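Hypothetical hydrolase (Bacteroides thetaiotaomicron, PDB 3TC9) is of unknown function but probably serves as an auxiliary nutrient-binding protein, with an immunoglobulin-like domain joined to a six-bladed beta-propeller. Local coordinates at residues G10-N15 / G38-S43; V18-F23 / I80-L85; G31-L36 / S66-V71; S43-I48 / S57-A62. One frame throughout, in Å; residues are numbered along the deposited sequence. Where two conformers were deposited one is given.

Overall arrangement
All four contacts lie in the N-terminal immunoglobulin-like part of the chain, which carries the IPT/TIG domain, well away from the centre of the whole chain. Their centres are about 10 to 17 Å apart. Interactions 2, 3 and 4 form a nest: the loop closed by 18-23 and 80-85 holds interaction 3, which holds interaction 4. Interaction 1 ties the loop before strand 19-28 to the turn after strand 33-39. It shares Ser43 with interaction 4 and strand 33-39 with interaction 3. Interaction 3 pairs neighbouring strands, whereas interaction 2 packs strands face to face across the core. Together they close a small all-beta domain.

Interaction 1 (G10-N15 / G38-S43); sequences GDFDPN and GENFGS
The amide of Asn40 faces the backbone of Asp13 and grips it twice. Asp13 N donates to Asn40 OD1 at 2.8 Å, in the carbonyl plane and on a lone pair. Asn40 ND2 returns a bond to Asp13 O, also 2.8 Å, with the acceptor close to the amide plane. Both bonds are nearly straight (168°). With CG anti to the backbone N (chi1 -160°), the Asn40 side chain reaches out to the other segment. The Phe12 side chain crosses that of Asn40 at a slant, yet the ring and amide planes are only 16° apart. Its edge atom CD1 meets Asn40 O at 3.3 Å. Phe12 CB lies 3.8 Å from Gly42 CA, so a CB on Gly42 would collide with it. Farther along, Ser43 OG donates to Gly10 O at 2.8 Å, from above the carbonyl plane. One water accepts from Gly42 N and gives a weak bond to Asp11 O. Were Asn40 an alanine, Asp13 N and Asp13 O would probably lose these mates and the loop could drift from the turn. ND2 also has a weak bond to Pro17 O. The contact is therefore mainly polar, with one amide standing in for a backbone partner.

Interaction 2 (V18-F23 / I80-L85); sequences VVISEF and IKLSIL
Ile80 meets Phe23 and Ile20 across the core, and its two branches divide the work. From CB, which points toward strand 19-23, the CG2 branch comes to 4.2 Å from Ile20 CD1. The other branch starts at CG1, which is anti to the carbonyl carbon (chi1 -58°). This carries CD1 at the tip over the face of the Phe23 ring. CD1 stands 3.6 Å from the ring centroid and 8° off the ring normal, a CH-pi contact over the centre. All six ring carbons lie at similar distances from this methyl.

The row continues along both strands. Ile20 CD1 rests on Leu82 CB at 3.8 Å. Val18 and Leu82 cross at about a right angle, with Val18 CG1 3.6 Å from Leu82 CD2. Val18 CG2 then meets Ile84 CG1 at 3.8 Å. The contact is buried and apolar, and no hydrogen bond joins the segments. A classic beta bulge at Ser21 and Glu22, both opposite Tyr37, puts an extra residue into the strand, which lets Ile20 and Phe23 both point inward.

The strand axes are 8.4 Å apart at 139°, as in facing layers of a beta sandwich. Strand 19-28 is bonded to strand 33-39. Strand 80-85 lies between strands 91-96 and 48-52.

Interaction 3 (G31-L36 / S66-V71); sequences GTRMLL and SLYCVV
Arg33 lays its guanidinium over one face of the Tyr68 ring in a cation-pi contact. Arg33 CZ is 3.9 Å from the ring centroid and 11° off its normal. The two planes are tilted 44° apart, which brings Arg33 NH2 down over the ring, 3.3 Å from Tyr68 CD2. Arg33 CG is anti to the backbone N (chi1 179°) and the chain runs straight to NE, over to Tyr68. A second conformer of Arg33 was deposited, so this contact may be partial. Leu35 CD1 lies over the opposite face; Leu35 CB is near the rim, 4.0 Å from Tyr68 CE1. With a serine in place of Tyr68, the Arg33 cation is likely to lose its aromatic partner and Leu35 its cover.

The next shell is the antiparallel backbone ladder. Met34 and Cys69 form one hydrogen-bonded pair, and Leu36 and Leu67 another. Leu36 CD1 and Leu67 CD1 lie side by side, 3.8 Å apart, on the buried face. Selenomethionine Met34 bends so that CE meets Val71 CG2. Val71 N donates to Thr32 O, and Gly31 N to Val71 O closes this end.

Met34 and Val71 also touch Phe101. Strand 33-39 has strand 19-28 on its other side, and strand 66-70 has strand 55-62.

Interaction 4 (S43-I48 / S57-A62); sequences SDISKI and SKVVGA
Ile45 lies on the flat peptide groups of strand 59-62. Its CD1 sits over the face of the Val60-Gly61 peptide, 3.6 Å from Val60 O and 3.8 Å from Gly61 N. Its CG2 branch reaches the preceding carbonyl, 3.5 Å from Val59 O. No aromatic ring takes part. CG1 of Ile45 is anti to the carbonyl carbon (chi1 -79°), which sends CD1 out to the strand, while the Ile45 and Val59 side chains slide past each other in opposite directions.

Deeper in, Ile48 points toward the strand. Its CD1 meets Ala62 CB at 3.6 Å. Its CG2 meets Val59 CG2 at 4.1 Å, the two side chains crossing at about a right angle. Val59 and Ala62 both face the turn because Val60 and Gly61 form a classic beta bulge opposite Tyr68. At the far end Ser43 CA makes a CA-H...O contact with Ala62 O at 3.6 Å. No conventional hydrogen bond joins the two segments.

The turn is shaped from within. Ser46 N donates to Asp44 OD1 from above the carboxylate plane, which makes an Asx turn, and Ser46 OG bonds to OD1 from the same face. Lys47 N bonds back to Asp44 O. This Asx turn and a short 3-10 segment carry the chain from strand 33-39 to strand 48-52 and pack on strand 55-62 in the immunoglobulin-like IPT/TIG domain.

Interaction 1 (G10-N15 / G38-S43)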
loop_
_atom_site.group_PDB
_atom_site.type_symbol
_atom_site.label_atom_id
_atom_site.label_comp_id
_atom_site.label_asym_id
_atom_site.label_seq_id
_atom_site.Cartn_x
_atom_site.Cartn_y
_atom_site.Cartn_z
ATOM N N GLY B 10 -4.160 -5.030 -52.088
ATOM C CA GLY B 10 -3.244 -4.914 -50.958
ATOM C C GLY B 10 -2.207 -3.810 -51.112
ATOM O O GLY B 10 -1.374 -3.637 -50.228
ATOM N N ASP B 11 -2.234 -3.059 -52.238
ATOM C CA ASP B 11 -1.308 -1.946 -52.490
ATOM C C ASP B 11 -1.923 -0.616 -52.052
ATOM O O ASP B 11 -3.145 -0.469 -52.104
ATOM C CB ASP B 11 -0.911 -1.880 -53.975
ATOM C CG ASP B 11 0.118 -2.907 -54.427
ATOM O OD1 ASP B 11 0.682 -3.617 -53.554
ATOM O OD2 ASP B 11 0.362 -3.002 -55.654
ATOM N N PHE B 12 -1.082 0.347 -51.598
ATOM C CA PHE B 12 -1.562 1.657 -51.147
ATOM C C PHE B 12 -2.044 2.472 -52.336
ATOM O O PHE B 12 -1.357 2.521 -53.356
ATOM C CB PHE B 12 -0.481 2.426 -50.342
ATOM C CG PHE B 12 -0.824 3.875 -50.060
ATOM C CD1 PHE B 12 -1.849 4.203 -49.186
ATOM C CD2 PHE B 12 -0.156 4.910 -50.717
ATOM C CE1 PHE B 12 -2.216 5.537 -48.995
ATOM C CE2 PHE B 12 -0.501 6.249 -50.489
ATOM C CZ PHE B 12 -1.533 6.555 -49.639
ATOM N N ASP B 13 -3.241 3.073 -52.225
ATOM C CA ASP B 13 -3.806 3.925 -53.278
ATOM C C ASP B 13 -3.761 5.366 -52.800
ATOM O O ASP B 13 -4.508 5.726 -51.894
ATOM C CB ASP B 13 -5.237 3.508 -53.668
ATOM C CG ASP B 13 -5.839 4.204 -54.894
ATOM O OD1 ASP B 13 -5.340 5.305 -55.283
ATOM O OD2 ASP B 13 -6.802 3.659 -55.463
ATOM N N PRO B 14 -2.891 6.204 -53.396
ATOM C CA PRO B 14 -2.790 7.611 -52.963
ATOM C C PRO B 14 -4.072 8.415 -53.088
ATOM O O PRO B 14 -4.169 9.441 -52.423
ATOM C CB PRO B 14 -1.723 8.192 -53.913
ATOM C CG PRO B 14 -0.931 7.044 -54.350
ATOM C CD PRO B 14 -1.944 5.932 -54.502
ATOM N N ASN B 15 -5.034 7.993 -53.941
ATOM C CA ASN B 15 -6.283 8.738 -54.142
ATOM C C ASN B 15 -7.455 8.228 -53.301
ATOM O O ASN B 15 -8.587 8.655 -53.529
ATOM C CB ASN B 15 -6.669 8.744 -55.600
ATOM C CG ASN B 15 -5.531 9.159 -56.489
ATOM O OD1 ASN B 15 -4.818 10.157 -56.265
ATOM N ND2 ASN B 15 -5.252 8.317 -57.438
ATOM N N GLY B 38 -8.359 -1.720 -40.788
ATOM C CA GLY B 38 -8.703 -0.484 -41.461
ATOM C C GLY B 38 -8.753 -0.621 -42.956
ATOM O O GLY B 38 -9.090 -1.681 -43.489
ATOM N N GLU B 39 -8.476 0.490 -43.627
ATOM C CA GLU B 39 -8.500 0.616 -45.082
ATOM C C GLU B 39 -7.249 1.295 -45.618
ATOM O O GLU B 39 -6.810 2.297 -45.047
ATOM C CB GLU B 39 -9.709 1.487 -45.519
ATOM C CG GLU B 39 -11.072 1.073 -44.998
ATOM C CD GLU B 39 -11.955 0.422 -46.038
ATOM O OE1 GLU B 39 -12.440 1.139 -46.947
ATOM O OE2 GLU B 39 -12.177 -0.806 -45.930
ATOM N N ASN B 40 -6.729 0.800 -46.754
ATOM C CA ASN B 40 -5.681 1.433 -47.564
ATOM C C ASN B 40 -4.355 1.702 -46.811
ATOM O O ASN B 40 -3.786 2.802 -46.879
ATOM C CB ASN B 40 -6.232 2.738 -48.157
ATOM C CG ASN B 40 -5.488 3.240 -49.352
ATOM O OD1 ASN B 40 -4.922 2.472 -50.124
ATOM N ND2 ASN B 40 -5.491 4.554 -49.540
ATOM N N PHE B 41 -3.862 0.680 -46.126
ATOM C CA PHE B 41 -2.576 0.758 -45.430
ATOM C C PHE B 41 -1.417 0.451 -46.388
ATOM O O PHE B 41 -0.274 0.876 -46.150
ATOM C CB PHE B 41 -2.542 -0.244 -44.277
ATOM C CG PHE B 41 -3.502 -0.037 -43.139
ATOM C CD1 PHE B 41 -4.051 1.216 -42.889
ATOM C CD2 PHE B 41 -3.832 -1.088 -42.287
ATOM C CE1 PHE B 41 -4.932 1.406 -41.829
ATOM C CE2 PHE B 41 -4.700 -0.889 -41.208
ATOM C CZ PHE B 41 -5.217 0.364 -40.967
ATOM N N GLY B 42 -1.716 -0.320 -47.434
ATOM C CA GLY B 42 -0.714 -0.841 -48.346
ATOM C C GLY B 42 -0.056 -2.040 -47.684
ATOM O O GLY B 42 -0.449 -2.459 -46.590
ATOM N N SER B 43 0.957 -2.593 -48.326
ATOM C CA SER B 43 1.644 -3.768 -47.803
ATOM C C SER B 43 3.151 -3.497 -47.640
ATOM O O SER B 43 3.903 -4.428 -47.356
ATOM C CB SER B 43 1.383 -4.984 -48.697
ATOM O OG SER B 43 1.278 -4.668 -50.074
HETATM O O HOH W 1 -3.998 -1.126 -49.327
HETATM O O HOH W 2 1.651 -0.348 -50.700
#

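Interaction 2 (V18-F23 / I80-L85)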
loop_
_atom_site.group_PDB
_atom_site.type_symbol
_atom_site.label_atom_id
_atom_site.label_comp_id
_atom_site.label_asym_id
_atom_site.label_seq_id
_atom_site.Cartn_x
_atom_site.Cartn_y
_atom_site.Cartn_z
ATOM N N VAL B 18 -7.166 6.797 -45.918
ATOM C CA VAL B 18 -6.550 5.851 -45.010
ATOM C C VAL B 18 -7.308 5.994 -43.720
ATOM O O VAL B 18 -7.500 7.118 -43.277
ATOM C CB VAL B 18 -5.033 6.048 -44.824
ATOM C CG1 VAL B 18 -4.421 4.911 -43.999
ATOM C CG2 VAL B 18 -4.342 6.155 -46.174
ATOM N N VAL B 19 -7.813 4.907 -43.150
ATOM C CA VAL B 19 -8.583 4.989 -41.893
ATOM C C VAL B 19 -8.352 3.755 -41.039
ATOM O O VAL B 19 -8.007 2.700 -41.563
ATOM C CB VAL B 19 -10.122 5.234 -42.076
ATOM C CG1 VAL B 19 -10.427 6.652 -42.546
ATOM C CG2 VAL B 19 -10.759 4.205 -42.998
ATOM N N ILE B 20 -8.550 3.901 -39.725
ATOM C CA ILE B 20 -8.479 2.802 -38.748
ATOM C C ILE B 20 -9.919 2.505 -38.347
ATOM O O ILE B 20 -10.639 3.441 -38.021
ATOM C CB ILE B 20 -7.562 3.108 -37.530
ATOM C CG1 ILE B 20 -6.083 3.305 -37.957
ATOM C CG2 ILE B 20 -7.692 2.026 -36.469
ATOM C CD1 ILE B 20 -5.252 4.129 -36.943
ATOM N N SER B 21 -10.355 1.235 -38.475
ATOM C CA SER B 21 -11.698 0.794 -38.115
ATOM C C SER B 21 -11.696 0.187 -36.704
ATOM O O SER B 21 -12.661 0.377 -35.968
ATOM C CB SER B 21 -12.257 -0.192 -39.136
ATOM O OG SER B 21 -11.490 -1.376 -39.239
ATOM N N GLU B 22 -10.629 -0.535 -36.326
ATOM C CA GLU B 22 -10.506 -1.105 -34.985
ATOM C C GLU B 22 -9.097 -1.624 -34.710
ATOM O O GLU B 22 -8.274 -1.769 -35.621
ATOM C CB GLU B 22 -11.559 -2.223 -34.699
ATOM C CG GLU B 22 -11.449 -3.513 -35.501
ATOM C CD GLU B 22 -12.573 -4.506 -35.264
ATOM O OE1 GLU B 22 -13.749 -4.073 -35.229
ATOM O OE2 GLU B 22 -12.278 -5.718 -35.134
ATOM N N PHE B 23 -8.835 -1.894 -33.443
ATOM C CA PHE B 23 -7.560 -2.439 -32.997
ATOM C C PHE B 23 -7.783 -3.436 -31.870
ATOM O O PHE B 23 -8.763 -3.343 -31.138
ATOM C CB PHE B 23 -6.563 -1.336 -32.582
ATOM C CG PHE B 23 -6.961 -0.474 -31.411
ATOM C CD1 PHE B 23 -6.664 -0.860 -30.112
ATOM C CD2 PHE B 23 -7.617 0.736 -31.608
ATOM C CE1 PHE B 23 -7.064 -0.079 -29.027
ATOM C CE2 PHE B 23 -7.987 1.530 -30.523
ATOM C CZ PHE B 23 -7.719 1.109 -29.239
ATOM N N ILE B 80 -3.700 6.467 -30.585
ATOM C CA ILE B 80 -3.117 5.835 -31.774
ATOM C C ILE B 80 -3.274 6.704 -33.033
ATOM O O ILE B 80 -4.397 6.991 -33.468
ATOM C CB ILE B 80 -3.714 4.410 -32.015
ATOM C CG1 ILE B 80 -3.483 3.496 -30.801
ATOM C CG2 ILE B 80 -3.159 3.777 -33.306
ATOM C CD1 ILE B 80 -4.421 2.443 -30.690
ATOM N N LYS B 81 -2.125 7.057 -33.640
ATOM C CA LYS B 81 -2.037 7.812 -34.888
ATOM C C LYS B 81 -1.344 6.959 -35.929
ATOM O O LYS B 81 -0.464 6.180 -35.583
ATOM C CB LYS B 81 -1.273 9.132 -34.689
ATOM C CG LYS B 81 -1.947 10.109 -33.724
ATOM C CD LYS B 81 -1.186 11.418 -33.711
ATOM C CE LYS B 81 -1.709 12.400 -32.690
ATOM N NZ LYS B 81 -3.058 12.921 -33.022
ATOM N N LEU B 82 -1.773 7.057 -37.180
ATOM C CA LEU B 82 -1.174 6.335 -38.309
ATOM C C LEU B 82 -0.955 7.313 -39.483
ATOM O O LEU B 82 -1.844 8.099 -39.816
ATOM C CB LEU B 82 -2.044 5.135 -38.750
ATOM C CG LEU B 82 -1.545 4.295 -39.943
ATOM C CD1 LEU B 82 -2.072 2.904 -39.861
ATOM C CD2 LEU B 82 -2.005 4.877 -41.276
ATOM N N SER B 83 0.217 7.229 -40.107
ATOM C CA SER B 83 0.568 8.019 -41.278
ATOM C C SER B 83 1.132 7.121 -42.329
ATOM O O SER B 83 1.894 6.198 -42.008
ATOM C CB SER B 83 1.605 9.089 -40.928
ATOM O OG SER B 83 1.038 10.189 -40.244
ATOM N N ILE B 84 0.759 7.382 -43.572
ATOM C CA ILE B 84 1.352 6.746 -44.748
ATOM C C ILE B 84 2.392 7.772 -45.250
ATOM O O ILE B 84 2.136 8.991 -45.274
ATOM C CB ILE B 84 0.324 6.286 -45.841
ATOM C CG1 ILE B 84 -0.738 5.314 -45.276
ATOM C CG2 ILE B 84 1.021 5.689 -47.079
ATOM C CD1 ILE B 84 -0.281 4.006 -44.584
ATOM N N LEU B 85 3.577 7.289 -45.547
ATOM C CA LEU B 85 4.693 8.141 -45.982
ATOM C C LEU B 85 5.038 7.935 -47.434
ATOM O O LEU B 85 4.646 6.941 -48.036
ATOM C CB LEU B 85 5.953 7.827 -45.130
ATOM C CG LEU B 85 5.755 7.657 -43.625
ATOM C CD1 LEU B 85 6.981 7.062 -43.013
ATOM C CD2 LEU B 85 5.451 8.995 -42.949
#

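Interaction 3 (G31-L36 / S66-V71)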
loop_
_atom_site.group_PDB
_atom_site.type_symbol
_atom_site.label_atom_id
_atom_site.label_comp_id
_atom_site.label_asym_id
_atom_site.label_seq_id
_atom_site.Cartn_x
_atom_site.Cartn_y
_atom_site.Cartn_z
ATOM N N GLY B 31 5.591 -3.876 -25.352
ATOM C CA GLY B 31 5.804 -5.065 -26.171
ATOM C C GLY B 31 4.559 -5.813 -26.606
ATOM O O GLY B 31 4.680 -6.869 -27.215
ATOM N N THR B 32 3.355 -5.299 -26.297
ATOM C CA THR B 32 2.111 -5.935 -26.743
ATOM C C THR B 32 2.064 -5.859 -28.258
ATOM O O THR B 32 2.301 -4.786 -28.829
ATOM C CB THR B 32 0.870 -5.261 -26.117
ATOM O OG1 THR B 32 0.845 -5.488 -24.716
ATOM C CG2 THR B 32 -0.439 -5.741 -26.730
ATOM N N ARG B 33 1.757 -7.010 -28.892
ATOM C CA ARG B 33 1.615 -7.133 -30.346
ATOM C C ARG B 33 0.209 -6.700 -30.691
ATOM O O ARG B 33 -0.754 -7.377 -30.356
ATOM C CB ARG B 33 1.930 -8.573 -30.820
ATOM C CG ARG B 33 1.781 -8.824 -32.334
ATOM C CD ARG B 33 2.066 -10.285 -32.671
ATOM N NE ARG B 33 1.849 -10.614 -34.082
ATOM C CZ ARG B 33 2.803 -10.636 -35.010
ATOM N NH1 ARG B 33 4.053 -10.324 -34.696
ATOM N NH2 ARG B 33 2.513 -10.967 -36.258
HETATM N N MSE B 34 0.081 -5.522 -31.272
HETATM C CA MSE B 34 -1.229 -4.981 -31.618
HETATM C C MSE B 34 -1.602 -5.309 -33.070
HETATM O O MSE B 34 -0.756 -5.325 -33.939
HETATM C CB MSE B 34 -1.243 -3.458 -31.378
HETATM C CG MSE B 34 -2.565 -2.793 -31.728
HETATM SE SE MSE B 34 -2.426 -0.875 -31.647
HETATM C CE MSE B 34 -2.500 -0.673 -29.663
ATOM N N LEU B 35 -2.879 -5.538 -33.304
ATOM C CA LEU B 35 -3.451 -5.780 -34.621
ATOM C C LEU B 35 -4.394 -4.625 -34.976
ATOM O O LEU B 35 -5.408 -4.434 -34.303
ATOM C CB LEU B 35 -4.199 -7.139 -34.641
ATOM C CG LEU B 35 -5.142 -7.448 -35.829
ATOM C CD1 LEU B 35 -4.433 -7.341 -37.167
ATOM C CD2 LEU B 35 -5.773 -8.845 -35.656
ATOM N N LEU B 36 -4.045 -3.851 -36.019
ATOM C CA LEU B 36 -4.891 -2.761 -36.498
ATOM C C LEU B 36 -5.696 -3.187 -37.712
ATOM O O LEU B 36 -5.133 -3.725 -38.660
ATOM C CB LEU B 36 -4.061 -1.529 -36.895
ATOM C CG LEU B 36 -3.533 -0.577 -35.835
ATOM C CD1 LEU B 36 -2.807 0.599 -36.528
ATOM C CD2 LEU B 36 -4.643 0.020 -35.021
ATOM N N SER B 66 -5.143 -4.696 -42.869
ATOM C CA SER B 66 -4.637 -4.941 -41.528
ATOM C C SER B 66 -3.121 -4.750 -41.461
ATOM O O SER B 66 -2.416 -4.790 -42.481
ATOM C CB SER B 66 -4.999 -6.353 -41.057
ATOM O OG SER B 66 -4.405 -7.313 -41.910
ATOM N N LEU B 67 -2.651 -4.495 -40.255
ATOM C CA LEU B 67 -1.246 -4.402 -39.933
ATOM C C LEU B 67 -1.021 -4.821 -38.483
ATOM O O LEU B 67 -1.919 -4.756 -37.654
ATOM C CB LEU B 67 -0.619 -3.018 -40.228
ATOM C CG LEU B 67 -1.010 -1.822 -39.389
ATOM C CD1 LEU B 67 -0.184 -1.752 -38.074
ATOM C CD2 LEU B 67 -0.804 -0.591 -40.179
ATOM N N TYR B 68 0.202 -5.227 -38.201
ATOM C CA TYR B 68 0.701 -5.561 -36.889
ATOM C C TYR B 68 1.753 -4.530 -36.489
ATOM O O TYR B 68 2.607 -4.155 -37.298
ATOM C CB TYR B 68 1.321 -6.965 -36.901
ATOM C CG TYR B 68 0.368 -8.132 -36.770
ATOM C CD1 TYR B 68 -0.290 -8.389 -35.568
ATOM C CD2 TYR B 68 0.236 -9.062 -37.796
ATOM C CE1 TYR B 68 -1.117 -9.502 -35.420
ATOM C CE2 TYR B 68 -0.570 -10.191 -37.653
ATOM C CZ TYR B 68 -1.256 -10.403 -36.469
ATOM O OH TYR B 68 -2.078 -11.508 -36.354
ATOM N N CYS B 69 1.689 -4.064 -35.251
ATOM C CA CYS B 69 2.713 -3.182 -34.707
ATOM C C CYS B 69 2.972 -3.599 -33.246
ATOM O O CYS B 69 2.251 -4.448 -32.716
ATOM C CB CYS B 69 2.336 -1.710 -34.848
ATOM S SG CYS B 69 0.834 -1.252 -33.967
ATOM N N VAL B 70 4.033 -3.070 -32.631
ATOM C CA VAL B 70 4.414 -3.451 -31.265
ATOM C C VAL B 70 4.318 -2.216 -30.382
ATOM O O VAL B 70 4.872 -1.175 -30.740
ATOM C CB VAL B 70 5.828 -4.104 -31.252
ATOM C CG1 VAL B 70 6.226 -4.561 -29.845
ATOM C CG2 VAL B 70 5.885 -5.284 -32.221
ATOM N N VAL B 71 3.550 -2.310 -29.269
ATOM C CA VAL B 71 3.357 -1.176 -28.362
ATOM C C VAL B 71 4.722 -0.798 -27.739
ATOM O O VAL B 71 5.378 -1.645 -27.146
ATOM C CB VAL B 71 2.262 -1.430 -27.303
ATOM C CG1 VAL B 71 2.274 -0.348 -26.225
ATOM C CG2 VAL B 71 0.896 -1.502 -27.975
#

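Interaction 4 (S43-I48 / S57-A62)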
loop_
_atom_site.group_PDB
_atom_site.type_symbol
_atom_site.label_atom_id
_atom_site.label_comp_id
_atom_site.label_asym_id
_atom_site.label_seq_id
_atom_site.Cartn_x
_atom_site.Cartn_y
_atom_site.Cartn_z
ATOM N N SER B 43 0.957 -2.593 -48.326
ATOM C CA SER B 43 1.644 -3.768 -47.803
ATOM C C SER B 43 3.151 -3.497 -47.640
ATOM O O SER B 43 3.903 -4.428 -47.356
ATOM C CB SER B 43 1.383 -4.984 -48.697
ATOM O OG SER B 43 1.278 -4.668 -50.074
ATOM N N ASP B 44 3.566 -2.214 -47.730
ATOM C CA ASP B 44 4.958 -1.770 -47.576
ATOM C C ASP B 44 5.156 -1.164 -46.185
ATOM O O ASP B 44 4.798 -0.006 -45.937
ATOM C CB ASP B 44 5.360 -0.764 -48.686
ATOM C CG ASP B 44 6.838 -0.403 -48.737
ATOM O OD1 ASP B 44 7.573 -0.736 -47.767
ATOM O OD2 ASP B 44 7.274 0.177 -49.762
ATOM N N ILE B 45 5.777 -1.955 -45.311
ATOM C CA ILE B 45 6.062 -1.656 -43.905
ATOM C C ILE B 45 6.872 -0.351 -43.777
ATOM O O ILE B 45 6.633 0.406 -42.833
ATOM C CB ILE B 45 6.777 -2.891 -43.269
ATOM C CG1 ILE B 45 5.757 -3.985 -42.912
ATOM C CG2 ILE B 45 7.669 -2.563 -42.068
ATOM C CD1 ILE B 45 6.446 -5.364 -42.562
ATOM N N SER B 46 7.799 -0.081 -44.726
ATOM C CA SER B 46 8.659 1.101 -44.667
ATOM C C SER B 46 7.896 2.424 -44.834
ATOM O O SER B 46 8.409 3.476 -44.452
ATOM C CB SER B 46 9.748 1.027 -45.736
ATOM O OG SER B 46 9.186 1.037 -47.036
ATOM N N LYS B 47 6.689 2.381 -45.391
ATOM C CA LYS B 47 5.937 3.604 -45.649
ATOM C C LYS B 47 4.794 3.785 -44.670
ATOM O O LYS B 47 3.949 4.638 -44.887
ATOM C CB LYS B 47 5.441 3.611 -47.094
ATOM C CG LYS B 47 6.575 3.738 -48.087
ATOM C CD LYS B 47 6.065 3.505 -49.462
ATOM C CE LYS B 47 6.965 4.146 -50.466
ATOM N NZ LYS B 47 6.469 3.931 -51.857
ATOM N N ILE B 48 4.779 3.019 -43.592
ATOM C CA ILE B 48 3.751 3.116 -42.540
ATOM C C ILE B 48 4.399 3.596 -41.249
ATOM O O ILE B 48 5.392 3.023 -40.808
ATOM C CB ILE B 48 2.938 1.819 -42.300
ATOM C CG1 ILE B 48 2.469 1.175 -43.641
ATOM C CG2 ILE B 48 1.753 2.095 -41.364
ATOM C CD1 ILE B 48 1.821 -0.191 -43.485
ATOM N N SER B 57 5.874 3.359 -32.809
ATOM C CA SER B 57 5.495 1.953 -32.698
ATOM C C SER B 57 5.929 1.240 -33.976
ATOM O O SER B 57 5.472 1.612 -35.057
ATOM C CB SER B 57 3.982 1.858 -32.494
ATOM O OG SER B 57 3.522 0.519 -32.446
ATOM N N LYS B 58 6.851 0.258 -33.870
ATOM C CA LYS B 58 7.383 -0.460 -35.032
ATOM C C LYS B 58 6.314 -1.378 -35.667
ATOM O O LYS B 58 5.709 -2.206 -34.980
ATOM C CB LYS B 58 8.626 -1.269 -34.639
ATOM C CG LYS B 58 9.743 -0.440 -33.972
ATOM C CD LYS B 58 11.097 -0.704 -34.613
ATOM C CE LYS B 58 12.243 -0.030 -33.902
ATOM N NZ LYS B 58 13.553 -0.585 -34.353
ATOM N N VAL B 59 6.055 -1.173 -36.963
ATOM C CA VAL B 59 5.119 -1.942 -37.791
ATOM C C VAL B 59 5.876 -3.190 -38.198
ATOM O O VAL B 59 7.011 -3.092 -38.686
ATOM C CB VAL B 59 4.609 -1.098 -38.995
ATOM C CG1 VAL B 59 3.708 -1.921 -39.930
ATOM C CG2 VAL B 59 3.874 0.130 -38.485
ATOM N N VAL B 60 5.287 -4.353 -37.948
ATOM C CA VAL B 60 5.979 -5.636 -38.168
ATOM C C VAL B 60 5.300 -6.482 -39.275
ATOM O O VAL B 60 5.860 -7.463 -39.745
ATOM C CB VAL B 60 6.171 -6.434 -36.825
ATOM C CG1 VAL B 60 7.035 -5.652 -35.836
ATOM C CG2 VAL B 60 4.845 -6.804 -36.167
ATOM N N GLY B 61 4.119 -6.063 -39.695
ATOM C CA GLY B 61 3.361 -6.721 -40.752
ATOM C C GLY B 61 2.320 -5.787 -41.316
ATOM O O GLY B 61 1.813 -4.932 -40.585
ATOM N N ALA B 62 2.033 -5.905 -42.630
ATOM C CA ALA B 62 1.029 -5.077 -43.325
ATOM C C ALA B 62 0.390 -5.859 -44.486
ATOM O O ALA B 62 1.097 -6.347 -45.378
ATOM C CB ALA B 62 1.655 -3.774 -43.826
#